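Local structure of IWS1 (Encephalitozoon cuniculi, 2XPP) at residues I47-A52 and L91-I96; E71-P74 and M78-I81; Y111-N116 and K121-S126. The protein probably acts in the regulation of transcription by RNA polymerase II, at steps during and after recruitment of the TATA-binding protein. One frame throughout, in Å; residues are numbered along the deposited sequence.

Contact 1: I47-A52 and L91-I96; sequences ILMSKA and LKTMKI
Met-49 and Thr-93 meet where helices 36-48 and 81-92 give way to turns, at one end of the TFIIS N-terminal-like helical bundle. The two turns face each other. The two side chains cross at about a right angle. The sulfur of Met-49 lies against both branches of Thr-93, with SD 3.7 Å from Thr-93 OG1 and 3.8 Å from its CG2. The Met-49 chain is bent at chi2 (-85°), and this brings its end closer to Thr-93. OG1 of Thr-93 sits between its own backbone N and carbonyl carbon (chi1 73°) and is hydrogen-bonded to Val-90 O, one turn back. Met-94 reaches across deeper in the bundle. Its chain is extended beyond CG, and the terminal methyl CE comes to 3.5 Å from Leu-48 O. Leu-48 itself packs on Val-90, Ile-62 and Leu-13. On the outer side Lys-51 curls back, and its NZ stands 3.0 Å from Thr-93 O, at an angle too poor for a hydrogen bond. The link between the two turns is made through water instead. One molecule joins three groups: it donates to Met-49 O at 3.0 Å, donates to Thr-93 OG1 at 2.8 Å, and accepts from Lys-51 NZ at 2.7 Å.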
ATOM      1  N   ILE A  47       5.462  14.118  -0.192  1.00 21.16           N
ATOM      2  CA  ILE A  47       5.662  14.095  -1.641  1.00 21.23           C
ATOM      3  C   ILE A  47       4.608  13.251  -2.369  1.00 19.63           C
ATOM      4  O   ILE A  47       4.106  13.659  -3.424  1.00 20.31           O
ATOM      5  CB  ILE A  47       7.073  13.611  -2.020  1.00 21.37           C
ATOM      6  CG1 ILE A  47       8.118  14.514  -1.361  1.00 23.83           C
ATOM      7  CG2 ILE A  47       7.229  13.503  -3.542  1.00 22.96           C
ATOM      8  CD1 ILE A  47       9.522  13.937  -1.376  1.00 26.91           C
ATOM      9  N   LEU A  48       4.280  12.094  -1.815  1.00 17.95           N
ATOM     10  CA  LEU A  48       3.285  11.214  -2.409  1.00 16.58           C
ATOM     11  C   LEU A  48       1.925  11.876  -2.496  1.00 16.69           C
ATOM     12  O   LEU A  48       1.070  11.423  -3.280  1.00 19.38           O
ATOM     13  CB  LEU A  48       3.164   9.929  -1.606  1.00 15.57           C
ATOM     14  CG  LEU A  48       4.349   8.971  -1.650  1.00 14.70           C
ATOM     15  CD1 LEU A  48       4.045   7.872  -0.656  1.00 13.73           C
ATOM     16  CD2 LEU A  48       4.538   8.391  -3.072  1.00 17.09           C
ATOM     17  N   MET A  49       1.729  12.926  -1.702  1.00 17.24           N
ATOM     18  CA  MET A  49       0.449  13.678  -1.715  1.00 19.49           C
ATOM     19  C   MET A  49       0.344  14.734  -2.835  1.00 20.10           C
ATOM     20  O   MET A  49      -0.708  15.354  -2.992  1.00 21.95           O
ATOM     21  CB  MET A  49       0.209  14.413  -0.366  1.00 21.94           C
ATOM     22  CG  MET A  49       0.192  13.531   0.873  1.00 27.16           C
ATOM     23  SD  MET A  49      -1.427  12.850   1.107  1.00 31.41           S
ATOM     24  CE  MET A  49      -1.322  12.344   2.787  1.00 31.43           C
ATOM     25  N   SER A  50       1.440  15.004  -3.540  1.00 18.60           N
ATOM     26  CA  SER A  50       1.479  16.065  -4.551  1.00 20.33           C
ATOM     27  C   SER A  50       0.473  15.766  -5.638  1.00 19.30           C
ATOM     28  O   SER A  50       0.527  14.731  -6.262  1.00 18.81           O
ATOM     29  CB  SER A  50       2.880  16.140  -5.209  1.00 20.10           C
ATOM     30  OG  SER A  50       2.817  16.965  -6.358  1.00 21.93           O
ATOM     31  N   LYS A  51      -0.468  16.666  -5.861  1.00 20.43           N
ATOM     32  CA  LYS A  51      -1.432  16.464  -6.946  1.00 21.32           C
ATOM     33  C   LYS A  51      -0.753  16.533  -8.317  1.00 22.01           C
ATOM     34  O   LYS A  51      -1.167  15.827  -9.240  1.00 22.39           O
ATOM     35  CB  LYS A  51      -2.575  17.487  -6.865  1.00 21.88           C
ATOM     36  CG  LYS A  51      -3.459  17.327  -5.593  1.00 23.02           C
ATOM     37  CD  LYS A  51      -4.023  15.921  -5.431  1.00 24.44           C
ATOM     38  CE  LYS A  51      -5.145  15.900  -4.418  1.00 25.63           C
ATOM     39  NZ  LYS A  51      -5.392  14.495  -4.015  1.00 23.17           N
ATOM     40  N   ALA A  52       0.308  17.323  -8.433  1.00 21.44           N
ATOM     41  CA  ALA A  52       0.978  17.480  -9.738  1.00 22.87           C
ATOM     42  C   ALA A  52       1.760  16.198 -10.072  1.00 22.12           C
ATOM     43  O   ALA A  52       1.903  15.854 -11.251  1.00 22.84           O
ATOM     44  CB  ALA A  52       1.905  18.643  -9.728  1.00 23.74           C
ATOM     45  N   LEU A  91      -3.004   6.861   0.373  1.00 13.99           N
ATOM     46  CA  LEU A  91      -3.825   6.078  -0.571  1.00 12.75           C
ATOM     47  C   LEU A  91      -5.232   6.673  -0.738  1.00 14.44           C
ATOM     48  O   LEU A  91      -5.767   6.684  -1.847  1.00 14.87           O
ATOM     49  CB  LEU A  91      -3.905   4.635  -0.074  1.00 12.21           C
ATOM     50  CG  LEU A  91      -2.607   3.852  -0.239  1.00 10.67           C
ATOM     51  CD1 LEU A  91      -2.731   2.587   0.490  1.00 11.14           C
ATOM     52  CD2 LEU A  91      -2.269   3.568  -1.718  1.00 12.11           C
ATOM     53  N   LYS A  92      -5.794   7.204   0.344  1.00 15.11           N
ATOM     54  CA  LYS A  92      -7.157   7.737   0.332  1.00 16.96           C
ATOM     55  C   LYS A  92      -7.253   8.935  -0.614  1.00 17.39           C
ATOM     56  O   LYS A  92      -8.341   9.224  -1.196  1.00 18.92           O
ATOM     57  CB  LYS A  92      -7.574   8.189   1.747  1.00 19.44           C
ATOM     58  CG  LYS A  92      -8.947   8.697   1.829  1.00 25.88           C
ATOM     59  CD  LYS A  92      -9.288   8.859   3.298  1.00 31.42           C
ATOM     60  CE  LYS A  92     -10.060  10.118   3.562  1.00 36.57           C
ATOM     61  NZ  LYS A  92     -10.344  10.181   5.031  1.00 39.67           N
ATOM     62  N   THR A  93      -6.128   9.631  -0.775  1.00 16.04           N
ATOM     63  CA  THR A  93      -6.087  10.870  -1.556  1.00 18.41           C
ATOM     64  C   THR A  93      -5.859  10.639  -3.048  1.00 18.28           C
ATOM     65  O   THR A  93      -5.968  11.592  -3.828  1.00 20.00           O
ATOM     66  CB  THR A  93      -4.995  11.884  -1.082  1.00 18.17           C
ATOM     67  OG1 THR A  93      -3.689  11.433  -1.447  1.00 20.12           O
ATOM     68  CG2 THR A  93      -5.066  12.165   0.440  1.00 21.30           C
ATOM     69  N   MET A  94      -5.514   9.419  -3.430  1.00 17.30           N
ATOM     70  CA  MET A  94      -5.126   9.125  -4.822  1.00 16.78           C
ATOM     71  C   MET A  94      -6.284   8.668  -5.704  1.00 17.59           C
ATOM     72  O   MET A  94      -7.179   7.931  -5.236  1.00 17.55           O
ATOM     73  CB  MET A  94      -4.023   8.051  -4.810  1.00 16.37           C
ATOM     74  CG  MET A  94      -2.738   8.621  -4.310  1.00 17.13           C
ATOM     75  SD  MET A  94      -1.548   7.289  -4.124  1.00 18.52           S
ATOM     76  CE  MET A  94      -0.030   8.202  -4.272  1.00 22.18           C
ATOM     77  N   LYS A  95      -6.285   9.102  -6.982  1.00 17.22           N
ATOM     78  CA  LYS A  95      -7.342   8.703  -7.910  1.00 18.51           C
ATOM     79  C   LYS A  95      -6.987   7.319  -8.495  1.00 18.88           C
ATOM     80  O   LYS A  95      -6.543   7.211  -9.636  1.00 18.96           O
ATOM     81  CB  LYS A  95      -7.533   9.741  -9.028  1.00 19.34           C
ATOM     82  CG  LYS A  95      -8.070  11.054  -8.495  1.00 24.67           C
ATOM     83  CD  LYS A  95      -8.414  12.060  -9.576  1.00 29.85           C
ATOM     84  CE  LYS A  95      -8.839  13.391  -8.950  1.00 34.21           C
ATOM     85  NZ  LYS A  95      -9.195  14.482  -9.955  1.00 37.43           N
ATOM     86  N   ILE A  96      -7.268   6.295  -7.693  1.00 16.95           N
ATOM     87  CA  ILE A  96      -6.898   4.896  -7.962  1.00 17.29           C
ATOM     88  C   ILE A  96      -8.021   4.150  -8.662  1.00 17.69           C
ATOM     89  O   ILE A  96      -9.169   4.131  -8.186  1.00 19.12           O
ATOM     90  CB  ILE A  96      -6.448   4.234  -6.656  1.00 15.45           C
ATOM     91  CG1 ILE A  96      -5.101   4.843  -6.202  1.00 17.44           C
ATOM     92  CG2 ILE A  96      -6.320   2.749  -6.826  1.00 17.81           C
ATOM     93  CD1 ILE A  96      -4.705   4.462  -4.740  1.00 17.09           C
TER
HETATM   94  O   HOH W   1      -3.018  13.505  -3.254  1.00 31.21           O

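Contact 2: E71-P74 and M78-I81; sequences EPLP and MPNI
Pro-72 and Met-78 lie side by side and point the same way, closing the proline-rich loop between helices 62-70 and 81-92 of the TFIIS N-terminal-like domain. The sulfur sits over one face of the Pro-72 ring, with Met-78 SD 3.9 Å from Pro-72 CG. Beside this pair Leu-73 turns its CD1 branch to segment 78-81. CD1 lies 3.7 Å from Pro-79 N and 3.8 Å from Met-78 C, so the methyl rests on the peptide link ahead of the proline ring. That ring is also met by a carbonyl, with Glu-71 O 3.5 Å from Pro-79 CD. Met-78 starts out pointing away from Pro-72. The bend at chi2 (-61°) brings SD over the ring, and chi3 (-71°) then sets the direction of CE. Further out, Leu-73 packs on Asn-28 of helix 5-30, and Met-78 and Pro-79 on Tyr-113 of helix 106-115. Asn-80 is the N-cap of helix 81-92, its OD1 accepting from Lys-82 N. In the chain of another protein, aromatic side chains pack on Pro-72 and hydrogen-bond Glu-71 OE2. Pro-72 and Pro-79 have no backbone N-H to give, so the loop arms meet by van der Waals contact of ring carbons, thioether and methyl.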
ATOM      1  N   GLU A  71       3.433  -3.941   3.950  1.00 12.06           N
ATOM      2  CA  GLU A  71       3.521  -5.408   4.125  1.00 11.71           C
ATOM      3  C   GLU A  71       4.286  -5.831   5.381  1.00 12.45           C
ATOM      4  O   GLU A  71       5.096  -5.001   5.936  1.00 12.12           O
ATOM      5  CB  GLU A  71       4.123  -6.042   2.884  1.00 12.96           C
ATOM      6  CG  GLU A  71       3.091  -6.160   1.778  1.00 14.52           C
ATOM      7  CD  GLU A  71       3.670  -6.819   0.528  1.00 17.62           C
ATOM      8  OE1 GLU A  71       4.854  -6.557   0.180  1.00 17.51           O
ATOM      9  OE2 GLU A  71       2.981  -7.670  -0.087  1.00 20.11           O
ATOM     10  N   PRO A  72       4.037  -7.063   5.864  1.00 13.29           N
ATOM     11  CA  PRO A  72       4.821  -7.503   7.041  1.00 14.07           C
ATOM     12  C   PRO A  72       6.320  -7.524   6.738  1.00 14.45           C
ATOM     13  O   PRO A  72       6.739  -7.745   5.596  1.00 14.31           O
ATOM     14  CB  PRO A  72       4.362  -8.943   7.279  1.00 15.82           C
ATOM     15  CG  PRO A  72       3.048  -9.045   6.511  1.00 15.54           C
ATOM     16  CD  PRO A  72       3.140  -8.126   5.365  1.00 14.66           C
ATOM     17  N   LEU A  73       7.082  -7.285   7.771  1.00 15.25           N
ATOM     18  CA  LEU A  73       8.519  -7.565   7.757  1.00 16.80           C
ATOM     19  C   LEU A  73       8.830  -9.078   7.615  1.00 16.71           C
ATOM     20  O   LEU A  73       7.958  -9.933   7.870  1.00 16.60           O
ATOM     21  CB  LEU A  73       9.159  -7.040   9.051  1.00 17.04           C
ATOM     22  CG  LEU A  73       9.315  -5.537   8.828  1.00 21.53           C
ATOM     23  CD1 LEU A  73       8.085  -4.732   9.252  1.00 19.99           C
ATOM     24  CD2 LEU A  73      10.595  -4.996   9.392  1.00 24.66           C
ATOM     25  N   PRO A  74      10.085  -9.427   7.210  1.00 17.15           N
ATOM     26  CA  PRO A  74      10.461 -10.829   7.098  1.00 18.72           C
ATOM     27  C   PRO A  74      10.169 -11.711   8.324  1.00 18.77           C
ATOM     28  O   PRO A  74       9.949 -12.931   8.183  1.00 19.35           O
ATOM     29  CB  PRO A  74      11.982 -10.776   6.776  1.00 19.70           C
ATOM     30  CG  PRO A  74      12.143  -9.448   6.111  1.00 19.29           C
ATOM     31  CD  PRO A  74      11.197  -8.525   6.844  1.00 18.19           C
ATOM     32  N   MET A  78       4.636  -6.316  11.957  1.00 16.55           N
ATOM     33  CA  MET A  78       4.093  -5.257  11.082  1.00 15.27           C
ATOM     34  C   MET A  78       4.891  -3.961  11.249  1.00 14.06           C
ATOM     35  O   MET A  78       5.422  -3.694  12.338  1.00 15.33           O
ATOM     36  CB  MET A  78       2.607  -5.009  11.379  1.00 17.21           C
ATOM     37  CG  MET A  78       1.718  -6.232  11.146  1.00 19.74           C
ATOM     38  SD  MET A  78       1.710  -6.858   9.463  1.00 20.22           S
ATOM     39  CE  MET A  78       0.778  -5.582   8.573  1.00 20.46           C
ATOM     40  N   PRO A  79       4.895  -3.116  10.198  1.00 13.00           N
ATOM     41  CA  PRO A  79       5.549  -1.815  10.362  1.00 14.22           C
ATOM     42  C   PRO A  79       4.899  -0.971  11.425  1.00 14.65           C
ATOM     43  O   PRO A  79       3.702  -1.169  11.735  1.00 14.36           O
ATOM     44  CB  PRO A  79       5.351  -1.129   9.007  1.00 13.65           C
ATOM     45  CG  PRO A  79       4.577  -2.044   8.172  1.00 16.29           C
ATOM     46  CD  PRO A  79       4.312  -3.320   8.858  1.00 13.45           C
ATOM     47  N   ASN A  80       5.692  -0.050  11.989  1.00 13.57           N
ATOM     48  CA  ASN A  80       5.234   0.884  13.007  1.00 14.03           C
ATOM     49  C   ASN A  80       3.910   1.535  12.600  1.00 13.98           C
ATOM     50  O   ASN A  80       3.712   1.858  11.412  1.00 16.01           O
ATOM     51  CB  ASN A  80       6.301   1.974  13.195  1.00 14.55           C
ATOM     52  CG  ASN A  80       6.021   2.854  14.323  1.00 18.15           C
ATOM     53  OD1 ASN A  80       5.040   3.615  14.331  1.00 18.79           O
ATOM     54  ND2 ASN A  80       6.900   2.787  15.361  1.00 19.49           N
ATOM     55  N   ILE A  81       3.003   1.654  13.568  1.00 14.33           N
ATOM     56  CA  ILE A  81       1.625   2.124  13.266  1.00 15.55           C
ATOM     57  C   ILE A  81       1.661   3.533  12.604  1.00 15.87           C
ATOM     58  O   ILE A  81       0.714   3.932  11.873  1.00 16.27           O
ATOM     59  CB  ILE A  81       0.729   2.087  14.553  1.00 15.42           C
ATOM     60  CG1 ILE A  81      -0.769   2.122  14.144  1.00 17.09           C
ATOM     61  CG2 ILE A  81       1.106   3.194  15.524  1.00 18.73           C
ATOM     62  CD1 ILE A  81      -1.714   1.999  15.267  1.00 20.29           C
TER

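Contact 3: Y111-N116 and K121-S126; sequences YFYSIN and KEVRAS
The helical hairpin of 106-115 and 121-138, the last two helices of the TFIIS N-terminal-like bundle, is joined here as Tyr-113 meets Val-123 and Arg-124 meets the backbone of Tyr-113 and Ser-114. The short axes run at 137° to each other and approach to 7.6 Å. The backbones are close at the crossing, where Ser-114 CA and Arg-124 CA lie 4.5 Å apart. Arg-124 lays its aliphatic chain across carbonyls of the last turn of helix 106-115 and of Asn-116 just after it. Its CG is 3.3 Å from Tyr-113 O, and its CD is 3.5 Å from Ser-114 O and 3.4 Å from Asn-116 O. Ser-114 O approaches from the CD side, near the guanidinium plane, and CD is the atom it touches. Bends at chi2 and chi3 (-135° and -67°) turn the guanidinium back over its own helix, where one face has Lys-121 CA off-centre above it. Arg-124 NH1 lies 3.3 Å from Asn-116 O and makes a weak hydrogen bond to Glu-119 O in the connecting loop. On the side facing helix 81-92 Tyr-113 CD1 meets Val-123 CG1 at 3.8 Å, the two side chains crossing obliquely. The tyrosine OH is hydrogen-bonded to Leu-70 O, and Val-123 goes on to pack against Ile-81, Lys-85 and Leu-88. Ser-114 points away from segment 121-126, and its OG donates a 2.7 Å hydrogen bond to Tyr-111 O. The arginine thus packs on the helix-end carbonyls with its aliphatic part, and its charge would probably be felt most at Asn-116 O and Glu-119 O, in the chain leaving the helix.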
ATOM      1  N   TYR A 111      -6.808  -4.885   2.295  1.00 15.03           N
ATOM      2  CA  TYR A 111      -7.827  -5.809   2.719  1.00 16.62           C
ATOM      3  C   TYR A 111      -7.393  -6.486   4.030  1.00 17.48           C
ATOM      4  O   TYR A 111      -8.196  -6.603   4.984  1.00 18.08           O
ATOM      5  CB  TYR A 111      -8.209  -6.810   1.618  1.00 16.79           C
ATOM      6  CG  TYR A 111      -9.351  -7.672   2.100  1.00 20.92           C
ATOM      7  CD1 TYR A 111     -10.668  -7.190   2.084  1.00 27.46           C
ATOM      8  CD2 TYR A 111      -9.095  -8.917   2.689  1.00 24.30           C
ATOM      9  CE1 TYR A 111     -11.716  -7.955   2.578  1.00 29.47           C
ATOM     10  CE2 TYR A 111     -10.135  -9.691   3.197  1.00 26.97           C
ATOM     11  CZ  TYR A 111     -11.440  -9.206   3.122  1.00 31.18           C
ATOM     12  OH  TYR A 111     -12.476  -9.986   3.606  1.00 35.90           O
ATOM     13  N   PHE A 112      -6.115  -6.906   4.093  1.00 15.26           N
ATOM     14  CA  PHE A 112      -5.653  -7.533   5.311  1.00 16.71           C
ATOM     15  C   PHE A 112      -5.755  -6.580   6.520  1.00 16.08           C
ATOM     16  O   PHE A 112      -6.175  -6.985   7.614  1.00 17.42           O
ATOM     17  CB  PHE A 112      -4.222  -8.067   5.155  1.00 15.56           C
ATOM     18  CG  PHE A 112      -3.685  -8.633   6.446  1.00 17.42           C
ATOM     19  CD1 PHE A 112      -4.249  -9.794   7.013  1.00 19.58           C
ATOM     20  CD2 PHE A 112      -2.683  -7.971   7.101  1.00 17.05           C
ATOM     21  CE1 PHE A 112      -3.757 -10.302   8.255  1.00 19.49           C
ATOM     22  CE2 PHE A 112      -2.196  -8.450   8.328  1.00 15.83           C
ATOM     23  CZ  PHE A 112      -2.734  -9.591   8.897  1.00 18.92           C
ATOM     24  N   TYR A 113      -5.416  -5.310   6.316  1.00 15.92           N
ATOM     25  CA  TYR A 113      -5.492  -4.350   7.399  1.00 15.44           C
ATOM     26  C   TYR A 113      -6.921  -4.273   7.907  1.00 17.29           C
ATOM     27  O   TYR A 113      -7.121  -4.118   9.122  1.00 17.73           O
ATOM     28  CB  TYR A 113      -5.041  -2.974   6.949  1.00 14.91           C
ATOM     29  CG  TYR A 113      -3.530  -2.758   6.976  1.00 13.54           C
ATOM     30  CD1 TYR A 113      -3.013  -1.518   7.385  1.00 14.43           C
ATOM     31  CD2 TYR A 113      -2.617  -3.763   6.583  1.00 14.68           C
ATOM     32  CE1 TYR A 113      -1.611  -1.274   7.410  1.00 15.45           C
ATOM     33  CE2 TYR A 113      -1.206  -3.523   6.626  1.00 14.55           C
ATOM     34  CZ  TYR A 113      -0.738  -2.283   7.050  1.00 15.62           C
ATOM     35  OH  TYR A 113       0.608  -1.993   7.098  1.00 12.75           O
ATOM     36  N   SER A 114      -7.892  -4.368   6.995  1.00 17.67           N
ATOM     37  CA  SER A 114      -9.311  -4.223   7.355  1.00 20.38           C
ATOM     38  C   SER A 114      -9.825  -5.394   8.194  1.00 23.71           C
ATOM     39  O   SER A 114     -10.872  -5.272   8.847  1.00 24.69           O
ATOM     40  CB  SER A 114     -10.196  -4.008   6.115  1.00 20.50           C
ATOM     41  OG  SER A 114     -10.429  -5.198   5.331  1.00 21.39           O
ATOM     42  N   ILE A 115      -9.098  -6.514   8.188  1.00 23.53           N
ATOM     43  CA  ILE A 115      -9.575  -7.725   8.892  1.00 26.75           C
ATOM     44  C   ILE A 115      -8.630  -8.221   9.983  1.00 27.94           C
ATOM     45  O   ILE A 115      -8.961  -9.164  10.729  1.00 31.20           O
ATOM     46  CB  ILE A 115      -9.923  -8.862   7.908  1.00 26.28           C
ATOM     47  CG1 ILE A 115      -8.677  -9.330   7.140  1.00 25.48           C
ATOM     48  CG2 ILE A 115     -11.035  -8.427   6.938  1.00 27.72           C
ATOM     49  CD1 ILE A 115      -8.817 -10.721   6.544  1.00 31.50           C
ATOM     50  N   ASN A 116      -7.473  -7.583  10.104  1.00 27.25           N
ATOM     51  CA  ASN A 116      -6.428  -8.035  11.033  1.00 28.60           C
ATOM     52  C   ASN A 116      -6.858  -7.818  12.488  1.00 30.44           C
ATOM     53  O   ASN A 116      -7.018  -6.679  12.901  1.00 30.56           O
ATOM     54  CB  ASN A 116      -5.125  -7.287  10.722  1.00 26.62           C
ATOM     55  CG  ASN A 116      -3.999  -7.622  11.680  1.00 27.08           C
ATOM     56  OD1 ASN A 116      -4.154  -8.464  12.588  1.00 30.58           O
ATOM     57  ND2 ASN A 116      -2.865  -6.974  11.491  1.00 28.11           N
ATOM     58  N   LYS A 121      -8.338  -0.371  16.145  1.00 27.42           N
ATOM     59  CA  LYS A 121      -9.691  -0.130  15.633  1.00 27.84           C
ATOM     60  C   LYS A 121      -9.687   0.991  14.589  1.00 26.70           C
ATOM     61  O   LYS A 121     -10.324   0.850  13.556  1.00 25.24           O
ATOM     62  CB  LYS A 121     -10.689   0.172  16.769  1.00 30.33           C
ATOM     63  CG  LYS A 121     -10.850  -0.950  17.795  1.00 34.23           C
ATOM     64  CD  LYS A 121     -12.116  -0.739  18.625  1.00 42.31           C
ATOM     65  CE  LYS A 121     -12.242  -1.719  19.791  1.00 49.17           C
ATOM     66  NZ  LYS A 121     -12.213  -3.136  19.308  1.00 51.24           N
ATOM     67  N   GLU A 122      -8.934   2.068  14.844  1.00 25.75           N
ATOM     68  CA  GLU A 122      -8.840   3.202  13.921  1.00 25.89           C
ATOM     69  C   GLU A 122      -8.263   2.831  12.552  1.00 22.72           C
ATOM     70  O   GLU A 122      -8.829   3.193  11.530  1.00 21.84           O
ATOM     71  CB  GLU A 122      -8.007   4.357  14.537  1.00 28.17           C
ATOM     72  CG  GLU A 122      -7.894   5.619  13.624  1.00 34.97           C
ATOM     73  CD  GLU A 122      -6.651   6.561  13.885  1.00 41.23           C
ATOM     74  OE1 GLU A 122      -6.327   6.904  15.067  1.00 46.47           O
ATOM     75  OE2 GLU A 122      -6.039   6.983  12.863  1.00 40.21           O
ATOM     76  N   VAL A 123      -7.122   2.145  12.531  1.00 20.11           N
ATOM     77  CA  VAL A 123      -6.496   1.715  11.278  1.00 18.96           C
ATOM     78  C   VAL A 123      -7.423   0.731  10.542  1.00 18.30           C
ATOM     79  O   VAL A 123      -7.613   0.851   9.332  1.00 17.27           O
ATOM     80  CB  VAL A 123      -5.114   1.123  11.513  1.00 18.64           C
ATOM     81  CG1 VAL A 123      -4.522   0.540  10.231  1.00 17.30           C
ATOM     82  CG2 VAL A 123      -4.191   2.278  11.984  1.00 20.45           C
ATOM     83  N   ARG A 124      -7.986  -0.234  11.270  1.00 18.95           N
ATOM     84  CA  ARG A 124      -8.961  -1.146  10.646  1.00 19.22           C
ATOM     85  C   ARG A 124     -10.109  -0.394   9.973  1.00 19.35           C
ATOM     86  O   ARG A 124     -10.464  -0.689   8.837  1.00 16.89           O
ATOM     87  CB  ARG A 124      -9.566  -2.093  11.671  1.00 21.44           C
ATOM     88  CG  ARG A 124      -8.675  -3.229  11.932  1.00 25.81           C
ATOM     89  CD  ARG A 124      -9.490  -4.547  11.929  1.00 33.66           C
ATOM     90  NE  ARG A 124     -10.378  -4.553  13.061  1.00 36.58           N
ATOM     91  CZ  ARG A 124      -9.950  -4.411  14.308  1.00 41.53           C
ATOM     92  NH1 ARG A 124      -8.649  -4.279  14.533  1.00 40.95           N
ATOM     93  NH2 ARG A 124     -10.804  -4.406  15.319  1.00 43.89           N
ATOM     94  N   ALA A 125     -10.692   0.575  10.690  1.00 18.85           N
ATOM     95  CA  ALA A 125     -11.754   1.381  10.112  1.00 19.14           C
ATOM     96  C   ALA A 125     -11.260   2.162   8.886  1.00 17.46           C
ATOM     97  O   ALA A 125     -11.999   2.287   7.876  1.00 18.21           O
ATOM     98  CB  ALA A 125     -12.323   2.330  11.170  1.00 20.07           C
ATOM     99  N   SER A 126     -10.051   2.727   8.945  1.00 17.30           N
ATOM    100  CA  SER A 126      -9.481   3.426   7.759  1.00 17.69           C
ATOM    101  C   SER A 126      -9.341   2.495   6.568  1.00 16.00           C
ATOM    102  O   SER A 126      -9.709   2.850   5.453  1.00 17.00           O
ATOM    103  CB  SER A 126      -8.109   4.096   8.034  1.00 18.01           C
ATOM    104  OG  SER A 126      -8.316   5.145   8.974  1.00 21.59           O
TER

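In the fold
Contacts 2 and 3 touch, with centres 14 Å apart. The closest link is Met-78 CE to Tyr-113 CE2 at 3.5 Å, and the same methyl is 4.1 Å from Phe-112 CE2. Ile-81 CG1 also packs on Val-123 CG2 at 4.0 Å. Both contacts lie within reach of the chain of another protein. Contact 1 is separate. Along the chain, contact 2 is nested in the loop that contact 1 closes. Their centres are 22 Å apart, on opposite sides of the chain's centre, and their nearest atoms about 10 Å. Contacts 1 and 3 have centres 20 Å apart and nearest atoms about 6 Å apart. Helix 81-92 spans the gap, starting at contact 2 and running out at contact 1.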